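Local coordinates for protein quinoline 2-oxidoreductase large subunit (Pseudomonas putida, PDB 1T3Q) that carries the molybdenum and molybdopterin cytosine dinucleotide site of a hydroxylase that oxidises quinoline at position 2, at residues T223-F228 with N328-Q333; T481-S486 with Y540-Y545; I557-S562 with T627-P632. One frame throughout, in Å; residues are numbered along the deposited sequence.

Contact 1: residues T223-F228 with N328-Q333; sequences TQMPSF and NLPWTQ
The indole of Trp331 has Pro330 CG over the centre of one face, 3.7 Å above the plane, and Met225 comes to its benzene part from across the contact. Met225 SD lies 3.7 Å from Trp331 CZ2, an oblique Met-aromatic contact that puts the sulfur well off the ring normal. The second flat group, the ring of Phe228, brings its far end against Leu329 and Pro330. Its CZ stands 3.5 Å from Leu329 CD1 and 3.6 Å from Pro330 CD, both met obliquely. Pro330, which follows a cis peptide bond, thus has Phe228 and Trp331 as neighbours, and its ring also receives the methyl of Met225, with CE 4.0 Å from Pro330 CG. A bend at the end of the Met225 chain (chi3 70°) brings that methyl to the proline while the sulfur stays beside the indole.

Met225 is the N-cap residue of helix 226-237, and its backbone N is held by Thr223 OG1 at 3.0 Å in an ST turn. The adjoining Gln224 hydrogen-bonds the molybdenum ion's OM1, and Trp331 NE1 is tied to Ala259 O. With an alanine here in place of Phe228, Leu329 CD1 and the Pro330 ring would probably lose the ring end packed against them, opening a gap between the helix start and the loop. No hydrogen bond spans the two segments, so apolar fit joins them directly, while the Gln224 amide and Trp331 NE1, close to the molybdenum pocket, bond to partners beyond them.

Contact 2: residues T481-S486 with Y540-Y545; sequences TTTHDS and YGFGAY. With MCN (pterin cytosine dinucleotide), chain N; SMO (dioxosulfidomolybdenum(VI) ion), chain O.
Asp485 and Ser486 join Tyr540, Gly541 and Phe542 in a buried meeting of two loops, held by main-chain and side-chain hydrogen bonds and by the Phe542 ring; one loop runs into strand 486-491 and the other leads to helix 549-576 past the molybdenum cofactor. Ser486 is gripped twice by Tyr540: its N gives a nearly straight bond to Tyr540 O (2.8 Å, 167°), and its OG accepts from Tyr540 N at 2.9 Å. That hydroxyl sits between its own backbone N and carbonyl carbon (chi1 70°), where it can face the tyrosine N-H. Further along, Phe542 N donates to Asp485 OD2 at 2.9 Å from above the carboxylate, 47° out of its plane; the same oxygen forms a salt bridge with Arg548. Gly541 lies between the Tyr540 and Phe542 bonds, its CA 3.1 Å from His484 O in a CA-H...O contact, and a side chain there would probably crowd Asp485 OD2. His484 ND1 is buried with no partner in the model.

The Phe542 ring lies against the chain of the other loop. Thr483 CA is over one face, 3.9 Å from the ring centroid in a CH-pi contact, and Thr481 CG2 meets the edge. Phe611 of the second subunit also packs on this ring, and Tyr610 of that subunit meets Tyr540 edge-to-face.

Thr483 CG2 packs on Tyr545 OH at 3.9 Å, and Tyr545, at the far end of its loop, borders the cofactor. Tyr545 CA is 3.4 Å from S8', one of the two pterin sulfurs that bind the molybdenum, and Tyr545 CB is 3.7 Å from its oxygen OM1. The 540-545 loop thus forms part of the molybdenum and pterin cytosine dinucleotide pocket in this xanthine dehydrogenase family member.

Contact 3: residues I557-S562 with T627-P632; sequences IGRAAS and TATYDP
Arg559 lies flat across Ala628, and this pair makes the heart of the contact. The methyl of Ala628 sits over the centre of the guanidinium face, 3.6 Å above its plane, and also touches the root of the arginine side chain, where Arg559 CB is 3.5 Å from Ala628 CB. The fold in the arginine chain (chi3 62°) carries the guanidinium back over the alanine and lets its edge meet the strand end. There Arg559 NH2 donates to Thr629 O at 2.9 Å with an angle of 160°; the donor lies in the carbonyl plane and the acceptor close to the guanidinium plane. The Arg559 side chain thereby ties the helix to a main-chain oxygen at the end of the strand. Beside this, Ala560 brings its backbone N to 3.8 Å from Ala628 CB, and its own methyl is 4.4 Å from the same atom, so small side chains let helix and strand lie close.

Further out, the other nitrogens of the guanidinium are paired as well: NE forms a salt bridge with Glu5, and NH1 another with Asp621 of the second subunit. These charges probably fix the rotation of the group and balance its buried charge. Thr629 N is bonded to Thr623 OG1 of the same neighbouring subunit, while Ala628 pairs through its backbone with Ala487 of the adjacent strand.

The axes of the helix 557-562 and strand 627-629 segments approach to 6.6 Å, their directions 146° apart. This is a helix packed on the outermost strand, within this chain, of a mixed sheet, a two-layer alpha/beta arrangement where the second copy of this large subunit packs against it.

Overall arrangement
From the N terminus, contact 1 comes first and closes a loop of 99 residues that takes in the rest of helix 226-237 and strand 312-322. Contact 2 then closes 53 residues, bringing the start of strand 486-491 to the loop before helix 549-576. Contact 3 closes 64 more, returning strand 625-629 to that helix. The three follow in series, with none nested or crossed. In space contacts 1 and 2 meet, Gln224 and Ser227 making probable hydrogen bonds to the 540-545 loop, which joins the two molybdopterin cofactor-binding parts of the chain beside the molybdenum. Contact 2 in turn touches contact 3 through Asp485, while contacts 1 and 3 stay about 10 Å apart at their nearest atoms.

Contact 1: residues T223-F228 with N328-Q333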
loop_
_atom_site.group_PDB
_atom_site.type_symbol
_atom_site.label_atom_id
_atom_site.label_comp_id
_atom_site.label_asym_id
_atom_site.label_seq_id
_atom_site.Cartn_x
_atom_site.Cartn_y
_atom_site.Cartn_z
ATOM N N THR B 223 -13.162 -8.845 6.197
ATOM C CA THR B 223 -14.375 -9.481 5.703
ATOM C C THR B 223 -14.116 -10.792 4.977
ATOM O O THR B 223 -13.012 -11.043 4.480
ATOM C CB THR B 223 -15.125 -8.530 4.740
ATOM O OG1 THR B 223 -16.330 -9.156 4.287
ATOM C CG2 THR B 223 -14.252 -8.208 3.523
ATOM N N GLN B 224 -15.146 -11.627 4.923
ATOM C CA GLN B 224 -15.070 -12.907 4.224
ATOM C C GLN B 224 -15.693 -12.741 2.831
ATOM O O GLN B 224 -15.643 -13.659 2.008
ATOM C CB GLN B 224 -15.852 -13.985 4.988
ATOM C CG GLN B 224 -15.501 -14.083 6.462
ATOM C CD GLN B 224 -16.322 -15.118 7.201
ATOM O OE1 GLN B 224 -16.605 -14.958 8.386
ATOM N NE2 GLN B 224 -16.703 -16.191 6.509
ATOM N N MET B 225 -16.263 -11.565 2.565
ATOM C CA MET B 225 -16.930 -11.303 1.278
ATOM C C MET B 225 -16.589 -9.923 0.690
ATOM O O MET B 225 -17.452 -9.054 0.588
ATOM C CB MET B 225 -18.451 -11.403 1.479
ATOM C CG MET B 225 -18.923 -12.709 2.128
ATOM S SD MET B 225 -20.683 -12.705 2.606
ATOM C CE MET B 225 -21.481 -12.734 0.968
ATOM N N PRO B 226 -15.333 -9.719 0.255
ATOM C CA PRO B 226 -14.922 -8.425 -0.308
ATOM C C PRO B 226 -15.705 -7.864 -1.502
ATOM O O PRO B 226 -16.024 -6.672 -1.525
ATOM C CB PRO B 226 -13.441 -8.642 -0.621
ATOM C CG PRO B 226 -13.370 -10.101 -0.910
ATOM C CD PRO B 226 -14.243 -10.706 0.148
ATOM N N SER B 227 -16.008 -8.703 -2.492
ATOM C CA SER B 227 -16.751 -8.235 -3.665
ATOM C C SER B 227 -18.145 -7.760 -3.259
ATOM O O SER B 227 -18.663 -6.782 -3.806
ATOM C CB SER B 227 -16.878 -9.349 -4.712
ATOM O OG SER B 227 -15.609 -9.720 -5.223
ATOM N N PHE B 228 -18.738 -8.469 -2.303
ATOM C CA PHE B 228 -20.064 -8.152 -1.783
ATOM C C PHE B 228 -20.044 -6.784 -1.100
ATOM O O PHE B 228 -20.914 -5.945 -1.333
ATOM C CB PHE B 228 -20.480 -9.240 -0.790
ATOM C CG PHE B 228 -21.621 -8.859 0.107
ATOM C CD1 PHE B 228 -22.923 -8.781 -0.381
ATOM C CD2 PHE B 228 -21.395 -8.604 1.455
ATOM C CE1 PHE B 228 -23.985 -8.458 0.468
ATOM C CE2 PHE B 228 -22.451 -8.280 2.312
ATOM C CZ PHE B 228 -23.749 -8.208 1.814
ATOM N N ASN B 328 -30.085 -9.245 8.978
ATOM C CA ASN B 328 -28.686 -8.992 8.668
ATOM C C ASN B 328 -28.586 -9.107 7.149
ATOM O O ASN B 328 -29.423 -9.752 6.517
ATOM C CB ASN B 328 -27.793 -10.071 9.287
ATOM C CG ASN B 328 -28.044 -11.442 8.681
ATOM O OD1 ASN B 328 -28.733 -12.280 9.262
ATOM N ND2 ASN B 328 -27.503 -11.665 7.491
ATOM N N LEU B 329 -27.569 -8.487 6.565
ATOM C CA LEU B 329 -27.350 -8.581 5.124
ATOM C C LEU B 329 -26.058 -9.396 5.020
ATOM O O LEU B 329 -25.080 -9.075 5.689
ATOM C CB LEU B 329 -27.135 -7.191 4.522
ATOM C CG LEU B 329 -27.675 -6.796 3.137
ATOM C CD1 LEU B 329 -26.548 -6.185 2.326
ATOM C CD2 LEU B 329 -28.298 -7.976 2.408
ATOM N N PRO B 330 -26.012 -10.406 4.133
ATOM C CA PRO B 330 -27.058 -10.846 3.200
ATOM C C PRO B 330 -27.920 -12.060 3.563
ATOM O O PRO B 330 -28.818 -12.415 2.801
ATOM C CB PRO B 330 -26.260 -11.122 1.942
ATOM C CG PRO B 330 -25.054 -11.861 2.536
ATOM C CD PRO B 330 -24.724 -11.050 3.801
ATOM N N TRP B 331 -27.675 -12.688 4.709
ATOM C CA TRP B 331 -28.418 -13.895 5.075
ATOM C C TRP B 331 -29.830 -13.712 5.617
ATOM O O TRP B 331 -30.683 -14.579 5.415
ATOM C CB TRP B 331 -27.598 -14.717 6.075
ATOM C CG TRP B 331 -26.138 -14.724 5.735
ATOM C CD1 TRP B 331 -25.119 -14.215 6.490
ATOM C CD2 TRP B 331 -25.543 -15.176 4.513
ATOM N NE1 TRP B 331 -23.930 -14.315 5.812
ATOM C CE2 TRP B 331 -24.159 -14.900 4.596
ATOM C CE3 TRP B 331 -26.045 -15.782 3.353
ATOM C CZ2 TRP B 331 -23.268 -15.207 3.561
ATOM C CZ3 TRP B 331 -25.160 -16.089 2.321
ATOM C CH2 TRP B 331 -23.785 -15.799 2.435
ATOM N N THR B 332 -30.062 -12.592 6.300
ATOM C CA THR B 332 -31.352 -12.265 6.914
ATOM C C THR B 332 -31.693 -13.247 8.025
ATOM O O THR B 332 -30.900 -14.132 8.354
ATOM C CB THR B 332 -32.524 -12.237 5.878
ATOM O OG1 THR B 332 -32.927 -13.573 5.543
ATOM C CG2 THR B 332 -32.087 -11.516 4.607
ATOM N N GLN B 333 -32.873 -13.087 8.610
ATOM C CA GLN B 333 -33.297 -13.964 9.685
ATOM C C GLN B 333 -33.572 -15.388 9.200
ATOM O O GLN B 333 -33.781 -16.292 10.006
ATOM C CB GLN B 333 -34.530 -13.372 10.379
ATOM C CG GLN B 333 -34.224 -12.022 11.029
ATOM C CD GLN B 333 -35.372 -11.457 11.842
ATOM O OE1 GLN B 333 -35.259 -10.368 12.412
ATOM N NE2 GLN B 333 -36.476 -12.182 11.901
#

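Contact 2: residues T481-S486 with Y540-Y545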
loop_
_atom_site.group_PDB
_atom_site.type_symbol
_atom_site.label_atom_id
_atom_site.label_comp_id
_atom_site.label_asym_id
_atom_site.label_seq_id
_atom_site.Cartn_x
_atom_site.Cartn_y
_atom_site.Cartn_z
ATOM N N THR B 481 -31.022 -17.144 -4.942
ATOM C CA THR B 481 -29.950 -16.186 -5.153
ATOM C C THR B 481 -28.991 -16.756 -6.190
ATOM O O THR B 481 -28.588 -17.911 -6.090
ATOM C CB THR B 481 -29.137 -15.961 -3.856
ATOM O OG1 THR B 481 -30.021 -15.662 -2.771
ATOM C CG2 THR B 481 -28.149 -14.820 -4.039
ATOM N N THR B 482 -28.640 -15.957 -7.190
ATOM C CA THR B 482 -27.687 -16.385 -8.206
ATOM C C THR B 482 -26.307 -15.957 -7.708
ATOM O O THR B 482 -26.116 -14.813 -7.308
ATOM C CB THR B 482 -27.951 -15.704 -9.565
ATOM O OG1 THR B 482 -29.117 -16.276 -10.168
ATOM C CG2 THR B 482 -26.763 -15.890 -10.503
ATOM N N THR B 483 -25.349 -16.874 -7.715
ATOM C CA THR B 483 -24.009 -16.526 -7.262
ATOM C C THR B 483 -23.102 -16.273 -8.454
ATOM O O THR B 483 -23.438 -16.620 -9.581
ATOM C CB THR B 483 -23.388 -17.646 -6.401
ATOM O OG1 THR B 483 -23.427 -18.884 -7.124
ATOM C CG2 THR B 483 -24.156 -17.790 -5.092
ATOM N N HIS B 484 -21.954 -15.657 -8.195
ATOM C CA HIS B 484 -20.975 -15.366 -9.231
ATOM C C HIS B 484 -19.620 -15.437 -8.537
ATOM O O HIS B 484 -19.393 -14.750 -7.543
ATOM C CB HIS B 484 -21.222 -13.969 -9.814
ATOM C CG HIS B 484 -20.446 -13.683 -11.062
ATOM N ND1 HIS B 484 -19.103 -13.370 -11.054
ATOM C CD2 HIS B 484 -20.829 -13.659 -12.361
ATOM C CE1 HIS B 484 -18.693 -13.164 -12.294
ATOM N NE2 HIS B 484 -19.722 -13.332 -13.105
ATOM N N ASP B 485 -18.734 -16.287 -9.049
ATOM C CA ASP B 485 -17.415 -16.460 -8.461
ATOM C C ASP B 485 -16.364 -16.729 -9.521
ATOM O O ASP B 485 -16.229 -17.851 -10.016
ATOM C CB ASP B 485 -17.439 -17.612 -7.458
ATOM C CG ASP B 485 -18.436 -17.388 -6.345
ATOM O OD1 ASP B 485 -19.614 -17.775 -6.505
ATOM O OD2 ASP B 485 -18.044 -16.809 -5.310
ATOM N N SER B 486 -15.607 -15.694 -9.867
ATOM C CA SER B 486 -14.590 -15.836 -10.891
ATOM C C SER B 486 -13.191 -15.914 -10.303
ATOM O O SER B 486 -12.952 -15.511 -9.166
ATOM C CB SER B 486 -14.664 -14.666 -11.877
ATOM O OG SER B 486 -14.231 -13.451 -11.279
ATOM N N TYR B 540 -14.288 -11.404 -9.292
ATOM C CA TYR B 540 -15.473 -11.026 -8.533
ATOM C C TYR B 540 -16.121 -12.281 -7.982
ATOM O O TYR B 540 -16.357 -13.239 -8.724
ATOM C CB TYR B 540 -16.465 -10.288 -9.440
ATOM C CG TYR B 540 -17.632 -9.688 -8.693
ATOM C CD1 TYR B 540 -18.695 -10.478 -8.265
ATOM C CD2 TYR B 540 -17.651 -8.329 -8.382
ATOM C CE1 TYR B 540 -19.756 -9.929 -7.540
ATOM C CE2 TYR B 540 -18.702 -7.772 -7.656
ATOM C CZ TYR B 540 -19.745 -8.574 -7.239
ATOM O OH TYR B 540 -20.764 -8.028 -6.496
ATOM N N GLY B 541 -16.414 -12.286 -6.688
ATOM C CA GLY B 541 -17.023 -13.464 -6.100
ATOM C C GLY B 541 -17.735 -13.211 -4.790
ATOM O O GLY B 541 -17.532 -12.182 -4.149
ATOM N N PHE B 542 -18.567 -14.161 -4.387
ATOM C CA PHE B 542 -19.325 -14.038 -3.151
ATOM C C PHE B 542 -18.489 -14.264 -1.890
ATOM O O PHE B 542 -18.949 -13.994 -0.783
ATOM C CB PHE B 542 -20.520 -14.999 -3.186
ATOM C CG PHE B 542 -21.712 -14.462 -3.941
ATOM C CD1 PHE B 542 -21.556 -13.861 -5.191
ATOM C CD2 PHE B 542 -22.993 -14.549 -3.397
ATOM C CE1 PHE B 542 -22.656 -13.353 -5.884
ATOM C CE2 PHE B 542 -24.106 -14.041 -4.088
ATOM C CZ PHE B 542 -23.934 -13.443 -5.332
ATOM N N GLY B 543 -17.266 -14.760 -2.053
ATOM C CA GLY B 543 -16.410 -14.978 -0.899
ATOM C C GLY B 543 -16.484 -16.361 -0.279
ATOM O O GLY B 543 -17.052 -17.288 -0.853
ATOM N N ALA B 544 -15.894 -16.495 0.904
ATOM C CA ALA B 544 -15.878 -17.763 1.621
ATOM C C ALA B 544 -16.966 -17.821 2.692
ATOM O O ALA B 544 -16.994 -17.009 3.621
ATOM C CB ALA B 544 -14.511 -17.985 2.256
ATOM N N TYR B 545 -17.859 -18.791 2.544
ATOM C CA TYR B 545 -18.959 -19.003 3.475
ATOM C C TYR B 545 -19.651 -20.288 3.033
ATOM O O TYR B 545 -19.371 -20.797 1.953
ATOM C CB TYR B 545 -19.935 -17.816 3.437
ATOM C CG TYR B 545 -20.642 -17.626 2.114
ATOM C CD1 TYR B 545 -21.735 -18.419 1.764
ATOM C CD2 TYR B 545 -20.201 -16.671 1.200
ATOM C CE1 TYR B 545 -22.372 -18.268 0.532
ATOM C CE2 TYR B 545 -20.829 -16.512 -0.034
ATOM C CZ TYR B 545 -21.912 -17.314 -0.362
ATOM O OH TYR B 545 -22.529 -17.176 -1.586
HETATM N N1 MCN N . -10.384 -28.267 2.495
HETATM C C2 MCN N . -9.535 -29.245 1.882
HETATM N N3 MCN N . -10.235 -30.210 1.175
HETATM C C4 MCN N . -11.616 -30.298 1.032
HETATM C C5 MCN N . -12.436 -29.275 1.693
HETATM C C6 MCN N . -11.826 -28.274 2.410
HETATM O O2 MCN N . -8.333 -29.205 2.021
HETATM N N4 MCN N . -12.174 -31.259 0.327
HETATM C "C1'" MCN N . -9.624 -27.129 3.274
HETATM C C2D MCN N . -9.472 -25.809 2.390
HETATM O "O2'" MCN N . -8.201 -25.138 2.705
HETATM C "C3'" MCN N . -10.713 -25.014 2.739
HETATM C C4D MCN N . -10.937 -25.278 4.209
HETATM O O4D MCN N . -10.331 -26.644 4.452
HETATM O "O3'" MCN N . -10.481 -23.587 2.472
HETATM C "C5'" MCN N . -12.398 -25.097 4.712
HETATM O "O5'" MCN N . -13.193 -25.863 3.842
HETATM P PA MCN N . -14.419 -25.309 3.016
HETATM O O1A MCN N . -13.986 -25.308 1.582
HETATM O O2A MCN N . -15.595 -26.145 3.491
HETATM O O3A MCN N . -14.907 -23.820 3.456
HETATM P PB MCN N . -14.276 -22.377 3.169
HETATM O O1B MCN N . -15.285 -21.612 2.376
HETATM O O2B MCN N . -12.890 -22.489 2.605
HETATM O O3B MCN N . -14.121 -21.744 4.635
HETATM C C10 MCN N . -15.216 -21.144 5.281
HETATM C "C9'" MCN N . -15.643 -22.109 6.338
HETATM C "C8'" MCN N . -16.790 -21.390 7.086
HETATM S "S8'" MCN N . -18.235 -21.027 6.098
HETATM C "C7'" MCN N . -16.800 -21.055 8.378
HETATM S "S7'" MCN N . -18.128 -20.208 9.219
HETATM C "C6'" MCN N . -15.514 -21.358 9.220
HETATM C C7 MCN N . -14.756 -22.522 8.638
HETATM O "O9'" MCN N . -14.476 -22.317 7.263
HETATM N "N5'" MCN N . -14.793 -20.025 9.348
HETATM C C4A MCN N . -13.429 -20.296 9.763
HETATM N "N8'" MCN N . -13.448 -22.705 9.354
HETATM C C4B MCN N . -12.776 -21.540 9.828
HETATM N "N1'" MCN N . -11.436 -21.759 10.239
HETATM C "C2'" MCN N . -10.761 -20.641 10.595
HETATM N "N2'" MCN N . -9.485 -20.798 11.008
HETATM N "N3'" MCN N . -11.308 -19.374 10.535
HETATM C "C4'" MCN N . -12.656 -19.072 10.113
HETATM O "O4'" MCN N . -13.058 -17.935 10.089
HETATM S S SMO O . -21.193 -19.244 8.922
HETATM MO MO SMO O . -19.708 -19.645 7.440
HETATM O OM2 SMO O . -21.170 -20.064 6.595
HETATM O OM1 SMO O . -19.237 -18.075 7.019
#

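Contact 3: residues I557-S562 with T627-P632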
loop_
_atom_site.group_PDB
_atom_site.type_symbol
_atom_site.label_atom_id
_atom_site.label_comp_id
_atom_site.label_asym_id
_atom_site.label_seq_id
_atom_site.Cartn_x
_atom_site.Cartn_y
_atom_site.Cartn_z
ATOM N N ILE B 557 -10.879 -21.658 -10.326
ATOM C CA ILE B 557 -9.476 -21.712 -10.701
ATOM C C ILE B 557 -9.335 -22.782 -11.783
ATOM O O ILE B 557 -8.568 -22.627 -12.729
ATOM C CB ILE B 557 -8.592 -22.043 -9.478
ATOM C CG1 ILE B 557 -8.606 -20.852 -8.509
ATOM C CG2 ILE B 557 -7.163 -22.352 -9.923
ATOM C CD1 ILE B 557 -7.920 -21.128 -7.187
ATOM N N GLY B 558 -10.106 -23.856 -11.646
ATOM C CA GLY B 558 -10.074 -24.929 -12.624
ATOM C C GLY B 558 -10.399 -24.410 -14.011
ATOM O O GLY B 558 -9.629 -24.602 -14.949
ATOM N N ARG B 559 -11.538 -23.734 -14.136
ATOM C CA ARG B 559 -11.959 -23.171 -15.416
ATOM C C ARG B 559 -10.947 -22.189 -16.003
ATOM O O ARG B 559 -10.595 -22.280 -17.177
ATOM C CB ARG B 559 -13.300 -22.440 -15.269
ATOM C CG ARG B 559 -14.535 -23.321 -15.140
ATOM C CD ARG B 559 -15.764 -22.536 -15.622
ATOM N NE ARG B 559 -15.623 -22.188 -17.036
ATOM C CZ ARG B 559 -16.177 -21.132 -17.629
ATOM N NH1 ARG B 559 -15.973 -20.928 -18.923
ATOM N NH2 ARG B 559 -16.917 -20.271 -16.941
ATOM N N ALA B 560 -10.500 -21.229 -15.192
ATOM C CA ALA B 560 -9.553 -20.232 -15.662
ATOM C C ALA B 560 -8.234 -20.879 -16.081
ATOM O O ALA B 560 -7.680 -20.551 -17.132
ATOM C CB ALA B 560 -9.312 -19.184 -14.584
ATOM N N ALA B 561 -7.741 -21.798 -15.261
ATOM C CA ALA B 561 -6.484 -22.481 -15.562
ATOM C C ALA B 561 -6.620 -23.327 -16.825
ATOM O O ALA B 561 -5.676 -23.448 -17.604
ATOM C CB ALA B 561 -6.072 -23.358 -14.388
ATOM N N SER B 562 -7.802 -23.898 -17.030
ATOM C CA SER B 562 -8.049 -24.731 -18.205
ATOM C C SER B 562 -7.926 -23.927 -19.492
ATOM O O SER B 562 -7.364 -24.401 -20.478
ATOM C CB SER B 562 -9.441 -25.364 -18.126
ATOM O OG SER B 562 -9.718 -26.117 -19.295
ATOM N N THR B 627 -9.902 -15.512 -17.183
ATOM C CA THR B 627 -10.810 -15.425 -16.052
ATOM C C THR B 627 -12.078 -16.220 -16.351
ATOM O O THR B 627 -12.542 -16.259 -17.489
ATOM C CB THR B 627 -11.181 -13.947 -15.780
ATOM O OG1 THR B 627 -9.983 -13.205 -15.516
ATOM C CG2 THR B 627 -12.126 -13.826 -14.589
ATOM N N ALA B 628 -12.633 -16.855 -15.326
ATOM C CA ALA B 628 -13.845 -17.636 -15.501
ATOM C C ALA B 628 -14.601 -17.787 -14.195
ATOM O O ALA B 628 -14.005 -17.966 -13.135
ATOM C CB ALA B 628 -13.500 -19.021 -16.055
ATOM N N THR B 629 -15.923 -17.705 -14.270
ATOM C CA THR B 629 -16.727 -17.890 -13.084
ATOM C C THR B 629 -17.151 -19.352 -13.044
ATOM O O THR B 629 -17.201 -20.022 -14.083
ATOM C CB THR B 629 -17.986 -17.007 -13.096
ATOM O OG1 THR B 629 -18.700 -17.195 -11.868
ATOM C CG2 THR B 629 -18.893 -17.383 -14.268
ATOM N N TYR B 630 -17.451 -19.846 -11.848
ATOM C CA TYR B 630 -17.884 -21.226 -11.680
ATOM C C TYR B 630 -19.018 -21.308 -10.676
ATOM O O TYR B 630 -19.057 -20.564 -9.692
ATOM C CB TYR B 630 -16.707 -22.107 -11.236
ATOM C CG TYR B 630 -17.105 -23.450 -10.654
ATOM C CD1 TYR B 630 -17.307 -23.600 -9.284
ATOM C CD2 TYR B 630 -17.249 -24.578 -11.469
ATOM C CE1 TYR B 630 -17.633 -24.833 -8.732
ATOM C CE2 TYR B 630 -17.578 -25.821 -10.925
ATOM C CZ TYR B 630 -17.764 -25.938 -9.553
ATOM O OH TYR B 630 -18.049 -27.160 -8.996
ATOM N N ASP B 631 -19.942 -22.224 -10.938
ATOM C CA ASP B 631 -21.105 -22.429 -10.091
ATOM C C ASP B 631 -21.497 -23.893 -10.304
ATOM O O ASP B 631 -21.787 -24.298 -11.421
ATOM C CB ASP B 631 -22.216 -21.475 -10.559
ATOM C CG ASP B 631 -23.397 -21.415 -9.605
ATOM O OD1 ASP B 631 -23.248 -21.796 -8.425
ATOM O OD2 ASP B 631 -24.478 -20.962 -10.041
ATOM N N PRO B 632 -21.469 -24.714 -9.243
ATOM C CA PRO B 632 -21.841 -26.120 -9.434
ATOM C C PRO B 632 -23.217 -26.302 -10.066
ATOM O O PRO B 632 -24.127 -25.508 -9.838
ATOM C CB PRO B 632 -21.743 -26.708 -8.024
ATOM C CG PRO B 632 -21.795 -25.508 -7.117
ATOM C CD PRO B 632 -21.034 -24.469 -7.861
#